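Local coordinates for NikO protein (Streptomyces tendae, PDB 4FQD) that acts as an enolpyruvyl transferase essential in nikkomycin biosynthesis and belongs to the MurA branch of the EPSP synthase family, at residues S25-T30 with P282-G287; D264-V269 with S341-F346; L277-P282 with A320-K325; G289-V294 with V313-V318. The protein carries 4 engineered substitutions. All coordinates share one frame; numbering follows the deposited sequence.

From the N terminus, S25-T30 waits more than 250 residues for its partner, P282-G287; contact 1 thereby closes the longest loop and joins an early edge strand to strand 283-286. Within that span the chain opens contact 2 at D264-V269 and contact 3 at L277-P282, and both close after contact 1 has, so each crosses it. Contact 4 begins once contact 1 is complete, and it lies wholly within the loop of contact 3, which in turn lies within that of contact 2. Contacts 1, 3 and 4 gather around the sheet containing strands 283-286 and 317-320, whereas contact 2 ties helix 265-278, running over that sheet, to helix 344-351.

Contact 1: residues S25-T30 with P282-G287; sequences SGAVRT and PLRITG
The guanidinium group of R284 is approached obliquely by the methyl of A27, with R284 NH2 4.4 Å from A27 CB; its NH1 is taken by a salt bridge to E317 on the next strand. Below these side chains the backbones of strands 27-29 and 283-286 run parallel, 19° apart. V28 is gripped from both its polar ends: its N donates to R284 O at 3.0 Å with an almost straight bond (171°), and its O receives T286 N at 2.9 Å. On the opposite face of the sheet V28 and I285 lie side by side, V28 CG2 resting 3.7 Å from I285 CG1. T30 ends the pairing with a double grip, since both its N and its OG1 donate to T286 O, the hydroxyl at 2.9 Å. With chi1 at 58° the hydroxyl sits between N and C of its own backbone, turned to that carbonyl, while T30 CG2 crosses to I285 CG2 at 3.7 Å. A valine in place of T30 would probably leave T286 O with a single donor here and release the strand end from its side-chain clasp. Strand 27-29 is an outermost strand of this mixed sheet, and 283-286 is flanked on its other side by the antiparallel strand 317-320; W271 and I272 of helix 265-278 cover the face bearing V28 and I285.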
loop_
_atom_site.group_PDB
_atom_site.type_symbol
_atom_site.label_atom_id
_atom_site.label_comp_id
_atom_site.label_asym_id
_atom_site.label_seq_id
_atom_site.Cartn_x
_atom_site.Cartn_y
_atom_site.Cartn_z
ATOM N N SER A 25 -22.245 13.353 22.665
ATOM C CA SER A 25 -22.509 14.709 22.196
ATOM C C SER A 25 -21.773 15.733 23.050
ATOM O O SER A 25 -21.488 15.489 24.223
ATOM C CB SER A 25 -24.012 15.003 22.201
ATOM O OG SER A 25 -24.538 14.954 23.516
ATOM N N GLY A 26 -21.469 16.880 22.454
ATOM C CA GLY A 26 -20.767 17.939 23.153
ATOM C C GLY A 26 -19.552 18.426 22.387
ATOM O O GLY A 26 -19.469 18.270 21.169
ATOM N N ALA A 27 -18.607 19.019 23.108
ATOM C CA ALA A 27 -17.382 19.519 22.498
ATOM C C ALA A 27 -16.157 18.959 23.208
ATOM O O ALA A 27 -16.189 18.698 24.411
ATOM C CB ALA A 27 -17.362 21.038 22.518
ATOM N N VAL A 28 -15.079 18.771 22.454
ATOM C CA VAL A 28 -13.824 18.291 23.017
ATOM C C VAL A 28 -12.679 19.236 22.671
ATOM O O VAL A 28 -12.617 19.773 21.565
ATOM C CB VAL A 28 -13.480 16.871 22.518
ATOM C CG1 VAL A 28 -14.422 15.848 23.129
ATOM C CG2 VAL A 28 -13.530 16.810 21.000
ATOM N N ARG A 29 -11.780 19.447 23.625
ATOM C CA ARG A 29 -10.590 20.247 23.372
ATOM C C ARG A 29 -9.350 19.363 23.379
ATOM O O ARG A 29 -9.163 18.540 24.276
ATOM C CB ARG A 29 -10.459 21.389 24.387
ATOM C CG ARG A 29 -10.396 20.945 25.838
ATOM C CD ARG A 29 -10.217 22.132 26.772
ATOM N NE ARG A 29 -8.974 22.858 26.516
ATOM C CZ ARG A 29 -8.900 24.172 26.332
ATOM N NH1 ARG A 29 -9.999 24.913 26.373
ATOM N NH2 ARG A 29 -7.726 24.748 26.107
ATOM N N THR A 30 -8.511 19.530 22.365
ATOM C CA THR A 30 -7.314 18.715 22.226
ATOM C C THR A 30 -6.167 19.256 23.065
ATOM O O THR A 30 -6.154 20.428 23.442
ATOM C CB THR A 30 -6.858 18.639 20.757
ATOM O OG1 THR A 30 -6.615 19.961 20.263
ATOM C CG2 THR A 30 -7.921 17.970 19.901
ATOM N N PRO A 282 -22.902 16.452 14.986
ATOM C CA PRO A 282 -21.538 16.828 14.593
ATOM C C PRO A 282 -20.662 17.191 15.788
ATOM O O PRO A 282 -20.954 18.144 16.511
ATOM C CB PRO A 282 -21.768 18.056 13.712
ATOM C CG PRO A 282 -23.085 17.804 13.085
ATOM C CD PRO A 282 -23.912 17.109 14.135
ATOM N N LEU A 283 -19.596 16.422 15.989
ATOM C CA LEU A 283 -18.715 16.606 17.136
ATOM C C LEU A 283 -17.675 17.691 16.879
ATOM O O LEU A 283 -16.833 17.564 15.989
ATOM C CB LEU A 283 -18.019 15.290 17.483
ATOM C CG LEU A 283 -17.194 15.293 18.771
ATOM C CD1 LEU A 283 -18.103 15.457 19.979
ATOM C CD2 LEU A 283 -16.363 14.026 18.886
ATOM N N ARG A 284 -17.736 18.756 17.671
ATOM C CA ARG A 284 -16.799 19.862 17.532
ATOM C C ARG A 284 -15.508 19.560 18.285
ATOM O O ARG A 284 -15.529 19.250 19.477
ATOM C CB ARG A 284 -17.429 21.157 18.044
ATOM C CG ARG A 284 -17.069 22.389 17.231
ATOM C CD ARG A 284 -17.906 23.583 17.655
ATOM N NE ARG A 284 -17.695 23.919 19.060
ATOM C CZ ARG A 284 -16.792 24.792 19.489
ATOM N NH1 ARG A 284 -16.015 25.423 18.621
ATOM N NH2 ARG A 284 -16.664 25.038 20.784
ATOM N N ILE A 285 -14.384 19.644 17.578
ATOM C CA ILE A 285 -13.080 19.344 18.157
ATOM C C ILE A 285 -12.169 20.564 18.051
ATOM O O ILE A 285 -11.776 20.959 16.955
ATOM C CB ILE A 285 -12.418 18.156 17.438
ATOM C CG1 ILE A 285 -13.410 16.998 17.297
ATOM C CG2 ILE A 285 -11.166 17.714 18.176
ATOM C CD1 ILE A 285 -12.998 15.957 16.279
ATOM N N THR A 286 -11.831 21.153 19.193
ATOM C CA THR A 286 -11.077 22.404 19.207
ATOM C C THR A 286 -9.603 22.219 19.555
ATOM O O THR A 286 -9.201 21.198 20.112
ATOM C CB THR A 286 -11.692 23.424 20.186
ATOM O OG1 THR A 286 -11.572 22.935 21.528
ATOM C CG2 THR A 286 -13.161 23.660 19.861
ATOM N N GLY A 287 -8.805 23.229 19.223
ATOM C CA GLY A 287 -7.381 23.222 19.501
ATOM C C GLY A 287 -6.712 24.386 18.802
ATOM O O GLY A 287 -6.992 24.647 17.634
#

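Contact 2: residues D264-V269 with S341-F346; sequences DLIEVV and SDSQPF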
loop_
_atom_site.group_PDB
_atom_site.type_symbol
_atom_site.label_atom_id
_atom_site.label_comp_id
_atom_site.label_asym_id
_atom_site.label_seq_id
_atom_site.Cartn_x
_atom_site.Cartn_y
_atom_site.Cartn_z
ATOM N N ASP A 264 -2.360 17.680 19.321
ATOM C CA ASP A 264 -1.938 16.291 19.170
ATOM C C ASP A 264 -2.576 15.652 17.942
ATOM O O ASP A 264 -3.799 15.562 17.842
ATOM C CB ASP A 264 -2.273 15.486 20.427
ATOM C CG ASP A 264 -1.552 14.153 20.476
ATOM O OD1 ASP A 264 -2.009 13.200 19.810
ATOM O OD2 ASP A 264 -0.529 14.056 21.187
ATOM N N LEU A 265 -1.732 15.219 17.011
ATOM C CA LEU A 265 -2.183 14.706 15.723
ATOM C C LEU A 265 -3.056 13.463 15.861
ATOM O O LEU A 265 -4.105 13.359 15.229
ATOM C CB LEU A 265 -0.981 14.402 14.824
ATOM C CG LEU A 265 0.018 15.543 14.619
ATOM C CD1 LEU A 265 1.102 15.144 13.632
ATOM C CD2 LEU A 265 -0.693 16.796 14.152
ATOM N N ILE A 266 -2.619 12.523 16.691
ATOM C CA ILE A 266 -3.341 11.268 16.856
ATOM C C ILE A 266 -4.605 11.456 17.693
ATOM O O ILE A 266 -5.584 10.729 17.524
ATOM C CB ILE A 266 -2.447 10.173 17.471
ATOM C CG1 ILE A 266 -1.102 10.124 16.744
ATOM C CG2 ILE A 266 -3.131 8.816 17.399
ATOM C CD1 ILE A 266 -1.222 9.884 15.252
ATOM N N GLU A 267 -4.590 12.441 18.587
ATOM C CA GLU A 267 -5.779 12.750 19.371
ATOM C C GLU A 267 -6.881 13.274 18.457
ATOM O O GLU A 267 -8.055 12.953 18.641
ATOM C CB GLU A 267 -5.477 13.771 20.469
ATOM C CG GLU A 267 -6.670 14.053 21.371
ATOM C CD GLU A 267 -6.419 15.168 22.366
ATOM O OE1 GLU A 267 -5.295 15.713 22.382
ATOM O OE2 GLU A 267 -7.350 15.501 23.131
ATOM N N VAL A 268 -6.493 14.077 17.470
ATOM C CA VAL A 268 -7.437 14.589 16.483
ATOM C C VAL A 268 -8.061 13.433 15.710
ATOM O O VAL A 268 -9.279 13.375 15.542
ATOM C CB VAL A 268 -6.761 15.563 15.496
ATOM C CG1 VAL A 268 -7.720 15.936 14.374
ATOM C CG2 VAL A 268 -6.277 16.805 16.224
ATOM N N VAL A 269 -7.216 12.514 15.251
ATOM C CA VAL A 269 -7.673 11.314 14.560
ATOM C C VAL A 269 -8.634 10.525 15.441
ATOM O O VAL A 269 -9.684 10.068 14.982
ATOM C CB VAL A 269 -6.487 10.405 14.172
ATOM C CG1 VAL A 269 -6.984 9.091 13.583
ATOM C CG2 VAL A 269 -5.566 11.119 13.195
ATOM N N SER A 341 1.603 5.629 11.822
ATOM C CA SER A 341 1.408 4.262 12.274
ATOM C C SER A 341 0.358 4.219 13.380
ATOM O O SER A 341 -0.363 3.234 13.532
ATOM C CB SER A 341 2.731 3.682 12.774
ATOM O OG SER A 341 2.656 2.273 12.895
ATOM N N ASP A 342 0.274 5.303 14.144
ATOM C CA ASP A 342 -0.675 5.402 15.248
ATOM C C ASP A 342 -2.094 5.684 14.762
ATOM O O ASP A 342 -3.060 5.481 15.498
ATOM C CB ASP A 342 -0.241 6.489 16.232
ATOM C CG ASP A 342 1.008 6.112 17.002
ATOM O OD1 ASP A 342 1.168 4.917 17.324
ATOM O OD2 ASP A 342 1.829 7.009 17.287
ATOM N N SER A 343 -2.214 6.154 13.524
ATOM C CA SER A 343 -3.516 6.491 12.957
ATOM C C SER A 343 -4.218 5.253 12.406
ATOM O O SER A 343 -5.446 5.194 12.348
ATOM C CB SER A 343 -3.360 7.539 11.852
ATOM O OG SER A 343 -2.765 8.724 12.352
ATOM N N GLN A 344 -3.421 4.267 12.013
ATOM C CA GLN A 344 -3.928 3.041 11.399
ATOM C C GLN A 344 -4.991 2.249 12.192
ATOM O O GLN A 344 -5.959 1.774 11.597
ATOM C CB GLN A 344 -2.757 2.146 10.965
ATOM C CG GLN A 344 -2.884 0.690 11.353
ATOM C CD GLN A 344 -1.656 0.183 12.078
ATOM O OE1 GLN A 344 -1.760 -0.495 13.099
ATOM N NE2 GLN A 344 -0.479 0.507 11.550
ATOM N N PRO A 345 -4.826 2.100 13.523
ATOM C CA PRO A 345 -5.859 1.345 14.246
ATOM C C PRO A 345 -7.245 1.988 14.183
ATOM O O PRO A 345 -8.250 1.277 14.130
ATOM C CB PRO A 345 -5.348 1.351 15.692
ATOM C CG PRO A 345 -3.882 1.521 15.571
ATOM C CD PRO A 345 -3.685 2.430 14.398
ATOM N N PHE A 346 -7.295 3.315 14.186
ATOM C CA PHE A 346 -8.567 4.024 14.133
ATOM C C PHE A 346 -9.182 3.952 12.739
ATOM O O PHE A 346 -10.403 3.968 12.586
ATOM C CB PHE A 346 -8.387 5.477 14.571
ATOM C CG PHE A 346 -7.749 5.622 15.921
ATOM C CD1 PHE A 346 -8.499 5.469 17.075
ATOM C CD2 PHE A 346 -6.399 5.904 16.037
ATOM C CE1 PHE A 346 -7.915 5.597 18.320
ATOM C CE2 PHE A 346 -5.808 6.034 17.279
ATOM C CZ PHE A 346 -6.567 5.880 18.422
#
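I266 lays its branched side chain over D342, S343 and F346 at once. Its CD1 methyl lies 3.7 Å from D342 CB and 3.5 Å from S343 OG, and its other branch, CG2, reaches the ring of F346 at CE2, 3.9 Å away, the two side chains crossing at about a right angle. The division of labour follows from the first torsion: at chi1 -48° CG2 stands anti to the backbone N and faces the ring, leaving CG1 and CD1 to lie across D342 CB. One turn further on, V269 repeats the pattern with its two methyls, CG1 meeting F346 CB at 4.0 Å and CG2 the hydroxyl of S343 at 3.8 Å. Both residues approach the F346 ring obliquely. The joint is thus apolar on the helix 265-278 side, and the polar ends of the other segment find partners beyond it: S343 OG bonds to E300, and D342 OD1 forms a salt bridge with R368. A sulfate ion, probably from the crystallisation solution, is bound about 4 Å from the D342 side chain. The start of helix 265-278 is fixed by D264, an N-cap whose OD1 accepts from E267 N through its anti lone pair at 3.0 Å; its OD2 bonds to K34 N. Helix 409-419 closes over the joint, with R410 against I266 and D342, and A413 and L417 against F346, so that F346 is wedged between helices 265-278 and 409-419.

Contact 3: residues L277-P282 with A320-K325; sequences LLADEP and AHPLTK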
loop_
_atom_site.group_PDB
_atom_site.type_symbol
_atom_site.label_atom_id
_atom_site.label_comp_id
_atom_site.label_asym_id
_atom_site.label_seq_id
_atom_site.Cartn_x
_atom_site.Cartn_y
_atom_site.Cartn_z
ATOM N N LEU A 277 -18.451 7.614 14.515
ATOM C CA LEU A 277 -19.043 6.328 14.876
ATOM C C LEU A 277 -19.896 6.340 16.145
ATOM O O LEU A 277 -20.753 5.475 16.321
ATOM C CB LEU A 277 -17.948 5.265 15.009
ATOM C CG LEU A 277 -17.081 5.031 13.770
ATOM C CD1 LEU A 277 -16.040 3.954 14.037
ATOM C CD2 LEU A 277 -17.944 4.667 12.571
ATOM N N LEU A 278 -19.671 7.310 17.026
ATOM C CA LEU A 278 -20.322 7.292 18.336
ATOM C C LEU A 278 -21.258 8.469 18.603
ATOM O O LEU A 278 -22.126 8.387 19.470
ATOM C CB LEU A 278 -19.275 7.193 19.450
ATOM C CG LEU A 278 -18.316 6.003 19.365
ATOM C CD1 LEU A 278 -17.304 6.047 20.501
ATOM C CD2 LEU A 278 -19.082 4.687 19.370
ATOM N N ALA A 279 -21.084 9.561 17.866
ATOM C CA ALA A 279 -21.892 10.757 18.086
ATOM C C ALA A 279 -23.186 10.740 17.276
ATOM O O ALA A 279 -23.285 10.047 16.264
ATOM C CB ALA A 279 -21.084 12.009 17.774
ATOM N N ASP A 280 -24.178 11.500 17.732
ATOM C CA ASP A 280 -25.439 11.629 17.005
ATOM C C ASP A 280 -25.588 13.035 16.428
ATOM O O ASP A 280 -26.475 13.296 15.616
ATOM C CB ASP A 280 -26.630 11.281 17.902
ATOM C CG ASP A 280 -26.682 12.125 19.153
ATOM O OD1 ASP A 280 -25.635 12.694 19.524
ATOM O OD2 ASP A 280 -27.763 12.218 19.770
ATOM N N GLU A 281 -24.711 13.933 16.861
ATOM C CA GLU A 281 -24.612 15.270 16.291
ATOM C C GLU A 281 -23.149 15.548 15.951
ATOM O O GLU A 281 -22.256 14.939 16.541
ATOM C CB GLU A 281 -25.148 16.318 17.269
ATOM C CG GLU A 281 -26.666 16.407 17.312
ATOM C CD GLU A 281 -27.269 16.826 15.982
ATOM O OE1 GLU A 281 -26.815 17.838 15.407
ATOM O OE2 GLU A 281 -28.199 16.139 15.509
ATOM N N PRO A 282 -22.902 16.452 14.986
ATOM C CA PRO A 282 -21.538 16.828 14.593
ATOM C C PRO A 282 -20.662 17.191 15.788
ATOM O O PRO A 282 -20.954 18.144 16.511
ATOM C CB PRO A 282 -21.768 18.056 13.712
ATOM C CG PRO A 282 -23.085 17.804 13.085
ATOM C CD PRO A 282 -23.912 17.109 14.135
ATOM N N ALA A 320 -16.393 16.794 13.109
ATOM C CA ALA A 320 -16.565 15.453 12.566
ATOM C C ALA A 320 -18.032 15.039 12.587
ATOM O O ALA A 320 -18.678 15.059 13.635
ATOM C CB ALA A 320 -15.716 14.456 13.339
ATOM N N HIS A 321 -18.551 14.663 11.424
ATOM C CA HIS A 321 -19.959 14.305 11.289
ATOM C C HIS A 321 -20.179 12.803 11.426
ATOM O O HIS A 321 -19.423 12.005 10.872
ATOM C CB HIS A 321 -20.509 14.789 9.946
ATOM C CG HIS A 321 -20.523 16.279 9.799
ATOM N ND1 HIS A 321 -21.688 17.000 9.662
ATOM C CD2 HIS A 321 -19.515 17.181 9.769
ATOM C CE1 HIS A 321 -21.399 18.284 9.552
ATOM N NE2 HIS A 321 -20.085 18.421 9.615
ATOM N N PRO A 322 -21.224 12.415 12.173
ATOM C CA PRO A 322 -21.614 11.010 12.320
ATOM C C PRO A 322 -21.989 10.391 10.977
ATOM O O PRO A 322 -22.219 11.114 10.007
ATOM C CB PRO A 322 -22.850 11.085 13.222
ATOM C CG PRO A 322 -22.695 12.363 13.968
ATOM C CD PRO A 322 -22.054 13.306 12.999
ATOM N N LEU A 323 -22.050 9.064 10.931
ATOM C CA LEU A 323 -22.393 8.350 9.707
ATOM C C LEU A 323 -23.787 8.703 9.199
ATOM O O LEU A 323 -24.742 8.783 9.972
ATOM C CB LEU A 323 -22.293 6.839 9.924
ATOM C CG LEU A 323 -20.884 6.260 10.061
ATOM C CD1 LEU A 323 -20.947 4.763 10.307
ATOM C CD2 LEU A 323 -20.069 6.568 8.818
ATOM N N THR A 324 -23.891 8.920 7.893
ATOM C CA THR A 324 -25.178 9.136 7.247
ATOM C C THR A 324 -25.444 7.981 6.291
ATOM O O THR A 324 -26.566 7.782 5.828
ATOM C CB THR A 324 -25.207 10.463 6.468
ATOM O OG1 THR A 324 -24.129 10.488 5.524
ATOM C CG2 THR A 324 -25.066 11.641 7.418
ATOM N N LYS A 325 -24.388 7.224 6.010
ATOM C CA LYS A 325 -24.453 6.065 5.133
ATOM C C LYS A 325 -23.166 5.264 5.313
ATOM O O LYS A 325 -22.196 5.781 5.868
ATOM C CB LYS A 325 -24.624 6.509 3.676
ATOM C CG LYS A 325 -23.465 7.317 3.123
ATOM C CD LYS A 325 -23.743 7.742 1.691
ATOM C CE LYS A 325 -22.532 8.413 1.068
ATOM N NZ LYS A 325 -22.122 9.635 1.812
#
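The turn through which helix 265-278 passes into strand 283-286 packs, from A279 to P282, against the chain leaving strand 317-320, with P322 as the central piece. The pyrrolidine ring of P322 sits in the bend: its CB lies 3.2 Å from A279 O, its CG 4.1 Å from A279 CB, and its CD 3.8 Å from P282 N. Packed in this way against P322, A279 O accepts its hydrogen bond from R23 NH1. Beside it, P282 covers one face of the H321 imidazole in a CH-pi contact, P282 CB standing 4.2 Å from the ring centroid and only 13° off the ring normal, though shifted toward the rim. The imidazole is held from another side, where H321 NE2 bonds to D312. In this beta/alpha inverse barrel the turn leads helix 265-278 into strand 283-286 of the sheet it packs on, and here the return is stitched to the sheet by L283 N bonding to A320 O, which P282 CA also approaches at 3.5 Å. At the far end L277 starts away from the loop, but its CD2 methyl still meets L323 CD1 at 3.8 Å, the two leucines crossing obliquely. L349 and L350 of helix 344-351 touch L277, Y353 touches both leucines, and a backbone bond joins L323 to V276 of helix 265-278.

Contact 4: residues G289-V294 with V313-V318; sequences GIDRAV and VGADEV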
loop_
_atom_site.group_PDB
_atom_site.type_symbol
_atom_site.label_atom_id
_atom_site.label_comp_id
_atom_site.label_asym_id
_atom_site.label_seq_id
_atom_site.Cartn_x
_atom_site.Cartn_y
_atom_site.Cartn_z
ATOM N N GLY A 289 -4.651 26.361 16.570
ATOM C CA GLY A 289 -3.908 26.061 15.362
ATOM C C GLY A 289 -4.094 24.623 14.923
ATOM O O GLY A 289 -3.156 23.983 14.449
ATOM N N ILE A 290 -5.313 24.116 15.078
ATOM C CA ILE A 290 -5.621 22.738 14.714
ATOM C C ILE A 290 -5.587 22.547 13.199
ATOM O O ILE A 290 -5.491 21.420 12.710
ATOM C CB ILE A 290 -6.994 22.295 15.267
ATOM C CG1 ILE A 290 -7.062 20.770 15.390
ATOM C CG2 ILE A 290 -8.123 22.826 14.399
ATOM C CD1 ILE A 290 -8.348 20.262 16.005
ATOM N N ASP A 291 -5.661 23.652 12.462
ATOM C CA ASP A 291 -5.562 23.609 11.009
ATOM C C ASP A 291 -4.188 23.108 10.578
ATOM O O ASP A 291 -4.056 22.421 9.566
ATOM C CB ASP A 291 -5.853 24.983 10.399
ATOM C CG ASP A 291 -5.100 26.104 11.095
ATOM O OD1 ASP A 291 -4.202 25.813 11.912
ATOM O OD2 ASP A 291 -5.407 27.284 10.817
ATOM N N ARG A 292 -3.166 23.457 11.357
ATOM C CA ARG A 292 -1.817 22.960 11.119
ATOM C C ARG A 292 -1.759 21.457 11.353
ATOM O O ARG A 292 -1.078 20.730 10.627
ATOM C CB ARG A 292 -0.809 23.667 12.027
ATOM C CG ARG A 292 -0.447 25.069 11.578
ATOM C CD ARG A 292 0.494 25.745 12.563
ATOM N NE ARG A 292 1.689 24.948 12.824
ATOM C CZ ARG A 292 2.078 24.563 14.034
ATOM N NH1 ARG A 292 1.369 24.908 15.101
ATOM N NH2 ARG A 292 3.179 23.837 14.179
ATOM N N ALA A 293 -2.474 20.999 12.377
ATOM C CA ALA A 293 -2.556 19.577 12.683
ATOM C C ALA A 293 -3.239 18.830 11.546
ATOM O O ALA A 293 -2.802 17.751 11.150
ATOM C CB ALA A 293 -3.299 19.354 13.990
ATOM N N VAL A 294 -4.308 19.421 11.020
ATOM C CA VAL A 294 -5.048 18.837 9.907
ATOM C C VAL A 294 -4.178 18.713 8.662
ATOM O O VAL A 294 -4.147 17.662 8.020
ATOM C CB VAL A 294 -6.307 19.665 9.572
ATOM C CG1 VAL A 294 -6.860 19.280 8.206
ATOM C CG2 VAL A 294 -7.356 19.479 10.649
ATOM N N VAL A 313 -13.268 21.598 8.337
ATOM C CA VAL A 313 -12.000 22.091 8.863
ATOM C C VAL A 313 -11.979 23.609 9.016
ATOM O O VAL A 313 -12.168 24.345 8.047
ATOM C CB VAL A 313 -10.815 21.654 7.983
ATOM C CG1 VAL A 313 -9.518 22.262 8.498
ATOM C CG2 VAL A 313 -10.720 20.136 7.941
ATOM N N GLY A 314 -11.748 24.065 10.243
ATOM C CA GLY A 314 -11.621 25.482 10.527
ATOM C C GLY A 314 -10.212 25.824 10.974
ATOM O O GLY A 314 -9.268 25.084 10.695
ATOM N N ALA A 315 -10.068 26.945 11.673
ATOM C CA ALA A 315 -8.759 27.395 12.128
ATOM C C ALA A 315 -8.377 26.763 13.462
ATOM O O ALA A 315 -7.332 26.123 13.580
ATOM C CB ALA A 315 -8.731 28.906 12.235
ATOM N N ASP A 316 -9.228 26.950 14.465
ATOM C CA ASP A 316 -8.971 26.410 15.794
ATOM C C ASP A 316 -9.948 25.295 16.148
ATOM O O ASP A 316 -10.028 24.874 17.301
ATOM C CB ASP A 316 -9.035 27.514 16.851
ATOM C CG ASP A 316 -8.018 28.610 16.610
ATOM O OD1 ASP A 316 -6.810 28.355 16.804
ATOM O OD2 ASP A 316 -8.426 29.730 16.234
ATOM N N GLU A 317 -10.687 24.819 15.152
ATOM C CA GLU A 317 -11.650 23.750 15.377
ATOM C C GLU A 317 -11.904 22.921 14.122
ATOM O O GLU A 317 -11.801 23.418 13.001
ATOM C CB GLU A 317 -12.975 24.318 15.896
ATOM C CG GLU A 317 -13.749 25.125 14.867
ATOM C CD GLU A 317 -15.160 25.448 15.319
ATOM O OE1 GLU A 317 -16.108 24.825 14.796
ATOM O OE2 GLU A 317 -15.322 26.326 16.192
ATOM N N VAL A 318 -12.223 21.647 14.324
ATOM C CA VAL A 318 -12.703 20.797 13.243
ATOM C C VAL A 318 -13.994 20.120 13.683
ATOM O O VAL A 318 -14.219 19.906 14.874
ATOM C CB VAL A 318 -11.668 19.731 12.822
ATOM C CG1 VAL A 318 -10.382 20.397 12.361
ATOM C CG2 VAL A 318 -11.395 18.761 13.959
#
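G289 N and D316 OD1 meet at 2.9 Å in a nearly straight hydrogen bond (163°), the oxygen being used on its anti side, with the donor 20° out of the carboxylate plane. Next to it D291 N donates to A315 O at 3.2 Å, so the opening of helix 290-296 is held by one side-chain and one main-chain acceptor. I290 reaches into the turn, its CG2 3.3 Å from E317 N and 3.9 Å from V318 CG1, and V294 extends this apolar part. V294 CG1 meets V313 CG2 tip to tip at 4.0 Å, while V294 CG2 slides past V318 CG1 at 3.6 Å. D291 CG lies between its own backbone N and carbonyl carbon (chi1 47°), which sets the carboxylate beside A315; D291 CB is 3.4 Å from G314 O. An alanine here would remove the carboxylate and would probably leave a gap beside A315. Behind this shell, G314 N bonds to E317 O in the hairpin turn linking strands 311-313 and 317-320, where a side chain at G314 would collide with E317 O. Helix 298-307 contributes F301, which touches V294 and V313. Accepting oxygens from A315 and D316 thus face the N-terminal end of a helix, whose dipole would probably favour the negative carboxylate of D316, while D291, 6.1 Å from it between their OD1 atoms, adds a like charge that may offset part of that gain.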